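Local coordinates for protein Non-reducing end alpha-L-arabinofuranosidase BoGH43B (Bacteroides ovatus, PDB 5JOZ) that cleaves terminal non-reducing alpha-L-arabinofuranoside residues from xyloglucan branches, converting 'S' units to 'X' units during xyloglucan breakdown, at residues N122-P127 with F138-D142; D126-I132 with E176-K182; L170-E176 with S191-G195. All coordinates share one frame; numbering follows the deposited sequence.

Contact 1: residues N122-P127 with F138-D142; sequences NWYVDP and FLSPD
The carbonyl oxygen of P141 takes two hydrogen bonds and also meets a ring. Water 1 donates to P141 O at 2.9 Å and accepts from V125 N, so it bridges the loop 122-127 to the strand 138-141. S140 OG donates to P141 O at 3.2 Å, from a point 49° out of the carbonyl plane. The hydroxyl gets there because OG lies between its own backbone N and carbonyl carbon (chi1 78°).

The Y124 ring meets this pair obliquely. Its CD1 is 3.3 Å from P141 O, and its CD2 is 3.4 Å from S140 OG. Further out, Y124 CE1 rests 3.7 Å from D142 CA. An alanine in place of Y124 would probably open a gap beside S140 and D142 and strip P141 O of its aromatic neighbour.

Two apolar pairs add to the packing. V125 CG1 reaches P141 CG at 4.0 Å, the two side chains crossing at about a right angle. P127 CB sits 3.7 Å from F138 CE2. The N122 amide approaches the far end of the F138 ring, with the planes 72° apart. N122 OD1 takes a weak hydrogen bond from Y124 N.

Here the loop carrying D126 meets the strand by packing and one bridging water. Its own polar bonds include Y124 O to T92 and W123 O to Y94, both on strand 86-94.

Contact 2: residues D126-I132 with E176-K182; sequences DPSIEFI and EGPHFYK
Strand 128-132 and strand 176-182 run side by side in the same direction, their axes 5° apart in angle and 6.3 Å apart at closest approach. They are not paired by backbone bonds. Side chains and waters join them.

At the start, D126 OD2 accepts from G177 N at 2.8 Å. The N-H comes in on the anti side of that oxygen, somewhat out of the carboxylate plane. The same D126 OD2 lies 2.8 Å from E176 OE2, and the two carboxylates are nearly coplanar, 9° apart. Water 2 donates to both D126 O and P178 O, filling the next step between the backbones.

S128 OG and H179 ND1 share a hydrogen bond of 2.8 Å. The hydroxyl meets the imidazole at its edge, in the ring plane. It reaches across because OG is turned anti to the S128 backbone N (chi1 -172°). On one face of the same ring lies G177 O.

E130 bends at its second torsion, and its CG passes 3.2 Å from F180 O. Its carboxylate has other partners: OE2 forms a salt bridge with R81, and OE1 accepts from water 3, which in turn accepts from K182 N. I132 closes the row. Its CD1 touches F180 CE2 at 3.6 Å and K182 CB at 3.6 Å, crossing both side chains at about a right angle.

The two strands are the first strands of successive four-stranded blades. Inner strands meeting this way are typical of the five-bladed beta-propeller of family GH43, whose active site includes the inferred proton donor E176 and its inferred pKa modulator D126.

Contact 3: residues L170-E176 with S191-G195; sequences LGGSSPE and SAEGG
L170 lies in the loop between strands 159-168 and 176-183, which leads into a propeller blade at E176. The loop packs on the second strand of that blade, 186-193, and the turn after it. Together they hold the backbone at E176, the inferred proton donor. L170 N donates to E193 OE2 at 2.6 Å with an N-H...O angle of 170°. E193 OE2 accepts with its syn lone pair. The L170 side chain turns to V203 and Q205 on strand 201-207.

The chain bends at G171, which has a positive phi (117°). G172 N then comes back to the same carboxylate. It donates to E193 OE1 at 3.2 Å, from 62° out of the carboxylate plane. G172 CA lies close to this oxygen as well. The E193 chain is extended beyond CG, so its acid group spans the bend and binds two loop N-H groups. These would probably help to stabilise a negative charge on this buried side chain.

S173 uses its backbone. Its carbonyl O accepts from G194 N at 2.9 Å, and E193 CA makes a CA-H...O contact with the same oxygen at 3.4 Å. S173 CB lies alongside the G194 peptide. Beyond S174, P175 CA points a CA-H at A192 O, 3.5 Å away, while the proline ring touches F147 on strand 146-152.

E176 begins the strand proper. It forms an antiparallel hydrogen-bonded pair with A192, and their side chains lie on the same face of the sheet. E176 N donates to A192 O at 2.9 Å. The return bond, A192 N to E176 O, is 2.8 Å. S191 CB also touches that carbonyl, 3.4 Å from E176 O.

In the fold
All three contacts lie in the beta-propeller and meet around the active site. Contacts 1 and 2 have centres about 10 Å apart and share D126 and P127. Contacts 2 and 3 share E176, with centres about 15 Å apart. Contact 1 thus packs the loop bearing D126, contact 3 ties down the chain entering at E176, and contact 2 brings the two acids together. The side chain of D16, the inferred proton acceptor, is about 5 Å from that of D126. The side chain of E176 is about 6 Å from that of D16. A probable hydrogen bond from S128 N to L139 O, 2.7 Å, joins contacts 1 and 2 within one sheet. Beside it, P141 CD packs 3.6 Å from P178 CG.

Contact 1: residues N122-P127 with F138-D142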
loop_
_atom_site.group_PDB
_atom_site.type_symbol
_atom_site.label_atom_id
_atom_site.label_comp_id
_atom_site.label_asym_id
_atom_site.label_seq_id
_atom_site.Cartn_x
_atom_site.Cartn_y
_atom_site.Cartn_z
ATOM N N ASN A 122 -9.577 -17.226 -12.885
ATOM C CA ASN A 122 -10.695 -16.275 -12.937
ATOM C C ASN A 122 -10.218 -14.860 -12.604
ATOM O O ASN A 122 -9.068 -14.664 -12.188
ATOM C CB ASN A 122 -11.869 -16.724 -12.037
ATOM C CG ASN A 122 -11.492 -16.861 -10.566
ATOM O OD1 ASN A 122 -11.241 -15.874 -9.870
ATOM N ND2 ASN A 122 -11.512 -18.089 -10.070
ATOM N N TRP A 123 -11.108 -13.889 -12.793
ATOM C CA TRP A 123 -10.788 -12.475 -12.607
ATOM C C TRP A 123 -11.571 -11.843 -11.437
ATOM O O TRP A 123 -11.811 -10.632 -11.422
ATOM C CB TRP A 123 -11.055 -11.739 -13.921
ATOM C CG TRP A 123 -10.104 -12.138 -15.012
ATOM C CD1 TRP A 123 -10.228 -13.200 -15.858
ATOM C CD2 TRP A 123 -8.873 -11.492 -15.356
ATOM N NE1 TRP A 123 -9.156 -13.254 -16.713
ATOM C CE2 TRP A 123 -8.307 -12.216 -16.429
ATOM C CE3 TRP A 123 -8.193 -10.372 -14.861
ATOM C CZ2 TRP A 123 -7.090 -11.854 -17.024
ATOM C CZ3 TRP A 123 -6.982 -10.011 -15.450
ATOM C CH2 TRP A 123 -6.444 -10.750 -16.520
ATOM N N TYR A 124 -11.955 -12.648 -10.443
ATOM C CA TYR A 124 -12.727 -12.114 -9.321
ATOM C C TYR A 124 -11.848 -11.231 -8.428
ATOM O O TYR A 124 -10.680 -11.540 -8.175
ATOM C CB TYR A 124 -13.387 -13.235 -8.517
ATOM C CG TYR A 124 -14.425 -14.033 -9.302
ATOM C CD1 TYR A 124 -15.484 -13.395 -9.955
ATOM C CD2 TYR A 124 -14.361 -15.424 -9.375
ATOM C CE1 TYR A 124 -16.430 -14.117 -10.672
ATOM C CE2 TYR A 124 -15.310 -16.156 -10.090
ATOM C CZ TYR A 124 -16.341 -15.500 -10.731
ATOM O OH TYR A 124 -17.282 -16.221 -11.431
ATOM N N VAL A 125 -12.402 -10.104 -8.001
ATOM C CA VAL A 125 -11.733 -9.211 -7.061
ATOM C C VAL A 125 -11.871 -9.800 -5.659
ATOM O O VAL A 125 -12.817 -10.548 -5.389
ATOM C CB VAL A 125 -12.313 -7.770 -7.153
ATOM C CG1 VAL A 125 -13.679 -7.644 -6.470
ATOM C CG2 VAL A 125 -11.324 -6.748 -6.604
ATOM N N ASP A 126 -10.923 -9.482 -4.784
ATOM C CA ASP A 126 -10.984 -9.855 -3.375
ATOM C C ASP A 126 -11.147 -11.358 -3.125
ATOM O O ASP A 126 -11.995 -11.774 -2.341
ATOM C CB ASP A 126 -12.115 -9.070 -2.682
ATOM C CG ASP A 126 -11.910 -7.565 -2.744
ATOM O OD1 ASP A 126 -10.826 -7.126 -3.179
ATOM O OD2 ASP A 126 -12.835 -6.824 -2.338
ATOM N N PRO A 127 -10.323 -12.183 -3.787
ATOM C CA PRO A 127 -10.390 -13.606 -3.481
ATOM C C PRO A 127 -9.889 -13.847 -2.071
ATOM O O PRO A 127 -8.892 -13.258 -1.676
ATOM C CB PRO A 127 -9.423 -14.224 -4.497
ATOM C CG PRO A 127 -8.425 -13.139 -4.756
ATOM C CD PRO A 127 -9.225 -11.869 -4.717
ATOM N N PHE A 138 -12.213 -21.322 -1.021
ATOM C CA PHE A 138 -11.999 -20.126 -1.842
ATOM C C PHE A 138 -13.333 -19.414 -1.821
ATOM O O PHE A 138 -14.333 -19.994 -2.224
ATOM C CB PHE A 138 -11.606 -20.502 -3.283
ATOM C CG PHE A 138 -11.502 -19.326 -4.245
ATOM C CD1 PHE A 138 -12.646 -18.769 -4.836
ATOM C CD2 PHE A 138 -10.255 -18.809 -4.604
ATOM C CE1 PHE A 138 -12.552 -17.705 -5.728
ATOM C CE2 PHE A 138 -10.152 -17.739 -5.500
ATOM C CZ PHE A 138 -11.302 -17.184 -6.064
ATOM N N LEU A 139 -13.337 -18.173 -1.335
ATOM C CA LEU A 139 -14.512 -17.337 -1.315
ATOM C C LEU A 139 -14.181 -16.068 -2.108
ATOM O O LEU A 139 -13.112 -15.479 -1.924
ATOM C CB LEU A 139 -14.882 -17.042 0.135
ATOM C CG LEU A 139 -16.065 -16.117 0.435
ATOM C CD1 LEU A 139 -17.384 -16.723 -0.010
ATOM C CD2 LEU A 139 -16.110 -15.794 1.919
ATOM N N SER A 140 -15.072 -15.675 -3.013
ATOM C CA SER A 140 -14.944 -14.412 -3.714
ATOM C C SER A 140 -16.314 -13.847 -4.045
ATOM O O SER A 140 -17.281 -14.608 -4.111
ATOM C CB SER A 140 -14.163 -14.602 -5.005
ATOM O OG SER A 140 -14.986 -15.171 -6.013
ATOM N N PRO A 141 -16.407 -12.516 -4.260
ATOM C CA PRO A 141 -17.592 -11.947 -4.889
ATOM C C PRO A 141 -17.595 -12.241 -6.374
ATOM O O PRO A 141 -16.544 -12.553 -6.927
ATOM C CB PRO A 141 -17.449 -10.445 -4.642
ATOM C CG PRO A 141 -15.991 -10.215 -4.506
ATOM C CD PRO A 141 -15.423 -11.478 -3.917
ATOM N N ASP A 142 -18.763 -12.137 -7.008
ATOM C CA ASP A 142 -18.911 -12.450 -8.436
ATOM C C ASP A 142 -19.131 -11.223 -9.339
ATOM O O ASP A 142 -19.486 -11.378 -10.508
ATOM C CB ASP A 142 -19.994 -13.534 -8.645
ATOM C CG ASP A 142 -21.429 -12.996 -8.603
ATOM O OD1 ASP A 142 -21.691 -11.933 -8.007
ATOM O OD2 ASP A 142 -22.312 -13.668 -9.180
HETATM O O HOH W 1 -15.404 -10.169 -8.166
#

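Contact 2: residues D126-I132 with E176-K182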
loop_
_atom_site.group_PDB
_atom_site.type_symbol
_atom_site.label_atom_id
_atom_site.label_comp_id
_atom_site.label_asym_id
_atom_site.label_seq_id
_atom_site.Cartn_x
_atom_site.Cartn_y
_atom_site.Cartn_z
ATOM N N ASP A 126 -10.923 -9.482 -4.784
ATOM C CA ASP A 126 -10.984 -9.855 -3.375
ATOM C C ASP A 126 -11.147 -11.358 -3.125
ATOM O O ASP A 126 -11.995 -11.774 -2.341
ATOM C CB ASP A 126 -12.115 -9.070 -2.682
ATOM C CG ASP A 126 -11.910 -7.565 -2.744
ATOM O OD1 ASP A 126 -10.826 -7.126 -3.179
ATOM O OD2 ASP A 126 -12.835 -6.824 -2.338
ATOM N N PRO A 127 -10.323 -12.183 -3.787
ATOM C CA PRO A 127 -10.390 -13.606 -3.481
ATOM C C PRO A 127 -9.889 -13.847 -2.071
ATOM O O PRO A 127 -8.892 -13.258 -1.676
ATOM C CB PRO A 127 -9.423 -14.224 -4.497
ATOM C CG PRO A 127 -8.425 -13.139 -4.756
ATOM C CD PRO A 127 -9.225 -11.869 -4.717
ATOM N N SER A 128 -10.577 -14.691 -1.314
ATOM C CA SER A 128 -10.125 -15.044 0.023
ATOM C C SER A 128 -10.018 -16.537 0.153
ATOM O O SER A 128 -10.745 -17.261 -0.515
ATOM C CB SER A 128 -11.086 -14.505 1.071
ATOM O OG SER A 128 -10.556 -14.699 2.369
ATOM N N ILE A 129 -9.116 -16.988 1.024
ATOM C CA ILE A 129 -8.977 -18.413 1.319
ATOM C C ILE A 129 -9.066 -18.648 2.812
ATOM O O ILE A 129 -8.785 -17.754 3.597
ATOM C CB ILE A 129 -7.668 -19.034 0.757
ATOM C CG1 ILE A 129 -6.437 -18.176 1.076
ATOM C CG2 ILE A 129 -7.762 -19.227 -0.756
ATOM C CD1 ILE A 129 -5.119 -18.878 0.811
ATOM N N GLU A 130 -9.495 -19.850 3.184
ATOM C CA GLU A 130 -9.460 -20.290 4.561
ATOM C C GLU A 130 -9.271 -21.805 4.620
ATOM O O GLU A 130 -9.811 -22.537 3.788
ATOM C CB GLU A 130 -10.752 -19.899 5.274
ATOM C CG GLU A 130 -10.724 -20.139 6.781
ATOM C CD GLU A 130 -9.797 -19.192 7.536
ATOM O OE1 GLU A 130 -9.398 -19.560 8.661
ATOM O OE2 GLU A 130 -9.482 -18.086 7.026
ATOM N N PHE A 131 -8.531 -22.253 5.632
ATOM C CA PHE A 131 -8.284 -23.663 5.871
ATOM C C PHE A 131 -9.135 -24.192 7.012
ATOM O O PHE A 131 -8.898 -23.843 8.167
ATOM C CB PHE A 131 -6.815 -23.873 6.176
ATOM C CG PHE A 131 -5.934 -23.644 4.991
ATOM C CD1 PHE A 131 -5.737 -24.654 4.055
ATOM C CD2 PHE A 131 -5.326 -22.407 4.784
ATOM C CE1 PHE A 131 -4.925 -24.445 2.948
ATOM C CE2 PHE A 131 -4.510 -22.196 3.675
ATOM C CZ PHE A 131 -4.311 -23.216 2.756
ATOM N N ILE A 132 -10.121 -25.026 6.679
ATOM C CA ILE A 132 -11.057 -25.600 7.653
ATOM C C ILE A 132 -11.324 -27.068 7.309
ATOM O O ILE A 132 -11.611 -27.371 6.160
ATOM C CB ILE A 132 -12.436 -24.877 7.635
ATOM C CG1 ILE A 132 -12.311 -23.366 7.894
ATOM C CG2 ILE A 132 -13.381 -25.496 8.665
ATOM C CD1 ILE A 132 -13.495 -22.548 7.399
ATOM N N GLU A 176 -17.821 -6.398 -1.240
ATOM C CA GLU A 176 -16.398 -6.610 -1.419
ATOM C C GLU A 176 -15.848 -7.358 -0.212
ATOM O O GLU A 176 -16.543 -7.585 0.771
ATOM C CB GLU A 176 -15.680 -5.255 -1.567
ATOM C CG GLU A 176 -15.646 -4.679 -2.979
ATOM C CD GLU A 176 -14.415 -3.821 -3.231
ATOM O OE1 GLU A 176 -14.494 -2.584 -3.058
ATOM O OE2 GLU A 176 -13.358 -4.390 -3.588
ATOM N N GLY A 177 -14.590 -7.757 -0.332
ATOM C CA GLY A 177 -13.782 -8.240 0.775
ATOM C C GLY A 177 -14.310 -9.344 1.668
ATOM O O GLY A 177 -14.131 -9.262 2.889
ATOM N N PRO A 178 -14.926 -10.398 1.079
ATOM C CA PRO A 178 -15.488 -11.449 1.925
ATOM C C PRO A 178 -14.419 -12.366 2.491
ATOM O O PRO A 178 -13.510 -12.769 1.763
ATOM C CB PRO A 178 -16.389 -12.221 0.964
ATOM C CG PRO A 178 -15.703 -12.086 -0.346
ATOM C CD PRO A 178 -15.170 -10.682 -0.348
ATOM N N HIS A 179 -14.517 -12.671 3.782
ATOM C CA HIS A 179 -13.683 -13.694 4.406
ATOM C C HIS A 179 -14.573 -14.749 5.025
ATOM O O HIS A 179 -15.679 -14.449 5.469
ATOM C CB HIS A 179 -12.768 -13.104 5.478
ATOM C CG HIS A 179 -11.801 -12.109 4.939
ATOM N ND1 HIS A 179 -10.888 -12.416 3.951
ATOM C CD2 HIS A 179 -11.625 -10.800 5.225
ATOM C CE1 HIS A 179 -10.175 -11.338 3.673
ATOM N NE2 HIS A 179 -10.605 -10.344 4.429
ATOM N N PHE A 180 -14.035 -15.962 5.083
ATOM C CA PHE A 180 -14.734 -17.138 5.519
ATOM C C PHE A 180 -14.098 -17.601 6.832
ATOM O O PHE A 180 -12.887 -17.784 6.891
ATOM C CB PHE A 180 -14.587 -18.209 4.424
ATOM C CG PHE A 180 -15.521 -19.373 4.573
ATOM C CD1 PHE A 180 -16.889 -19.176 4.613
ATOM C CD2 PHE A 180 -15.029 -20.671 4.655
ATOM C CE1 PHE A 180 -17.753 -20.249 4.750
ATOM C CE2 PHE A 180 -15.885 -21.746 4.790
ATOM C CZ PHE A 180 -17.254 -21.532 4.840
ATOM N N TYR A 181 -14.902 -17.763 7.883
ATOM C CA TYR A 181 -14.405 -18.280 9.167
ATOM C C TYR A 181 -15.324 -19.364 9.717
ATOM O O TYR A 181 -16.543 -19.288 9.569
ATOM C CB TYR A 181 -14.275 -17.168 10.212
ATOM C CG TYR A 181 -13.558 -15.926 9.745
ATOM C CD1 TYR A 181 -12.202 -15.949 9.458
ATOM C CD2 TYR A 181 -14.244 -14.726 9.585
ATOM C CE1 TYR A 181 -11.540 -14.809 9.026
ATOM C CE2 TYR A 181 -13.599 -13.580 9.162
ATOM C CZ TYR A 181 -12.243 -13.623 8.884
ATOM O OH TYR A 181 -11.607 -12.478 8.471
ATOM N N LYS A 182 -14.732 -20.377 10.343
ATOM C CA LYS A 182 -15.494 -21.391 11.062
ATOM C C LYS A 182 -15.223 -21.109 12.509
ATOM O O LYS A 182 -14.140 -21.419 12.995
ATOM C CB LYS A 182 -15.049 -22.807 10.680
ATOM C CG LYS A 182 -15.602 -23.935 11.550
ATOM C CD LYS A 182 -17.124 -23.941 11.620
ATOM C CE LYS A 182 -17.658 -25.189 12.306
ATOM N NZ LYS A 182 -17.217 -26.441 11.624
HETATM O O HOH W 2 -11.919 -10.920 0.280
HETATM O O HOH W 3 -11.792 -20.205 10.428
#

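Contact 3: residues L170-E176 with S191-G195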
loop_
_atom_site.group_PDB
_atom_site.type_symbol
_atom_site.label_atom_id
_atom_site.label_comp_id
_atom_site.label_asym_id
_atom_site.label_seq_id
_atom_site.Cartn_x
_atom_site.Cartn_y
_atom_site.Cartn_z
ATOM N N LEU A 170 -25.735 -7.633 1.748
ATOM C CA LEU A 170 -26.881 -7.357 2.621
ATOM C C LEU A 170 -27.586 -6.017 2.362
ATOM O O LEU A 170 -28.189 -5.469 3.276
ATOM C CB LEU A 170 -26.425 -7.437 4.083
ATOM C CG LEU A 170 -25.609 -8.681 4.439
ATOM C CD1 LEU A 170 -25.195 -8.662 5.905
ATOM C CD2 LEU A 170 -26.391 -9.958 4.114
ATOM N N GLY A 171 -27.543 -5.517 1.123
ATOM C CA GLY A 171 -28.221 -4.262 0.742
ATOM C C GLY A 171 -27.319 -3.127 0.268
ATOM O O GLY A 171 -27.738 -2.302 -0.545
ATOM N N GLY A 172 -26.088 -3.080 0.773
ATOM C CA GLY A 172 -25.159 -1.994 0.465
ATOM C C GLY A 172 -24.378 -2.164 -0.829
ATOM O O GLY A 172 -24.271 -3.277 -1.376
ATOM N N SER A 173 -23.818 -1.043 -1.290
ATOM C CA SER A 173 -23.004 -0.959 -2.516
ATOM C C SER A 173 -21.780 -1.870 -2.553
ATOM O O SER A 173 -21.142 -2.086 -1.531
ATOM C CB SER A 173 -22.513 0.484 -2.729
ATOM O OG SER A 173 -23.564 1.281 -3.233
ATOM N N SER A 174 -21.472 -2.367 -3.755
ATOM C CA SER A 174 -20.231 -3.082 -4.069
ATOM C C SER A 174 -19.791 -4.070 -2.986
ATOM O O SER A 174 -18.798 -3.832 -2.289
ATOM C CB SER A 174 -19.110 -2.074 -4.355
ATOM O OG SER A 174 -19.493 -1.180 -5.381
ATOM N N PRO A 175 -20.546 -5.172 -2.824
ATOM C CA PRO A 175 -20.133 -6.185 -1.861
ATOM C C PRO A 175 -18.719 -6.654 -2.177
ATOM O O PRO A 175 -18.457 -7.175 -3.262
ATOM C CB PRO A 175 -21.168 -7.296 -2.053
ATOM C CG PRO A 175 -22.375 -6.587 -2.555
ATOM C CD PRO A 175 -21.840 -5.510 -3.448
ATOM N N GLU A 176 -17.821 -6.398 -1.240
ATOM C CA GLU A 176 -16.398 -6.610 -1.419
ATOM C C GLU A 176 -15.848 -7.358 -0.212
ATOM O O GLU A 176 -16.543 -7.585 0.771
ATOM C CB GLU A 176 -15.680 -5.255 -1.567
ATOM C CG GLU A 176 -15.646 -4.679 -2.979
ATOM C CD GLU A 176 -14.415 -3.821 -3.231
ATOM O OE1 GLU A 176 -14.494 -2.584 -3.058
ATOM O OE2 GLU A 176 -13.358 -4.390 -3.588
ATOM N N SER A 191 -17.872 -9.327 5.380
ATOM C CA SER A 191 -17.617 -8.631 4.120
ATOM C C SER A 191 -17.782 -7.124 4.269
ATOM O O SER A 191 -18.240 -6.632 5.298
ATOM C CB SER A 191 -18.571 -9.173 3.052
ATOM O OG SER A 191 -19.916 -8.981 3.454
ATOM N N ALA A 192 -17.402 -6.414 3.219
ATOM C CA ALA A 192 -17.459 -4.964 3.160
ATOM C C ALA A 192 -18.540 -4.520 2.173
ATOM O O ALA A 192 -18.775 -5.198 1.176
ATOM C CB ALA A 192 -16.100 -4.418 2.741
ATOM N N GLU A 193 -19.190 -3.390 2.472
ATOM C CA GLU A 193 -20.240 -2.780 1.632
ATOM C C GLU A 193 -20.246 -1.277 1.823
ATOM O O GLU A 193 -19.673 -0.785 2.785
ATOM C CB GLU A 193 -21.640 -3.265 2.041
ATOM C CG GLU A 193 -21.800 -4.754 2.083
ATOM C CD GLU A 193 -23.215 -5.223 2.317
ATOM O OE1 GLU A 193 -24.068 -4.450 2.812
ATOM O OE2 GLU A 193 -23.458 -6.409 1.999
ATOM N N GLY A 194 -20.942 -0.562 0.939
ATOM C CA GLY A 194 -21.079 0.899 1.029
ATOM C C GLY A 194 -20.234 1.669 0.026
ATOM O O GLY A 194 -20.665 2.717 -0.455
ATOM N N GLY A 195 -19.031 1.162 -0.267
ATOM C CA GLY A 195 -18.139 1.729 -1.294
ATOM C C GLY A 195 -16.770 2.116 -0.752
ATOM O O GLY A 195 -16.297 1.543 0.225
#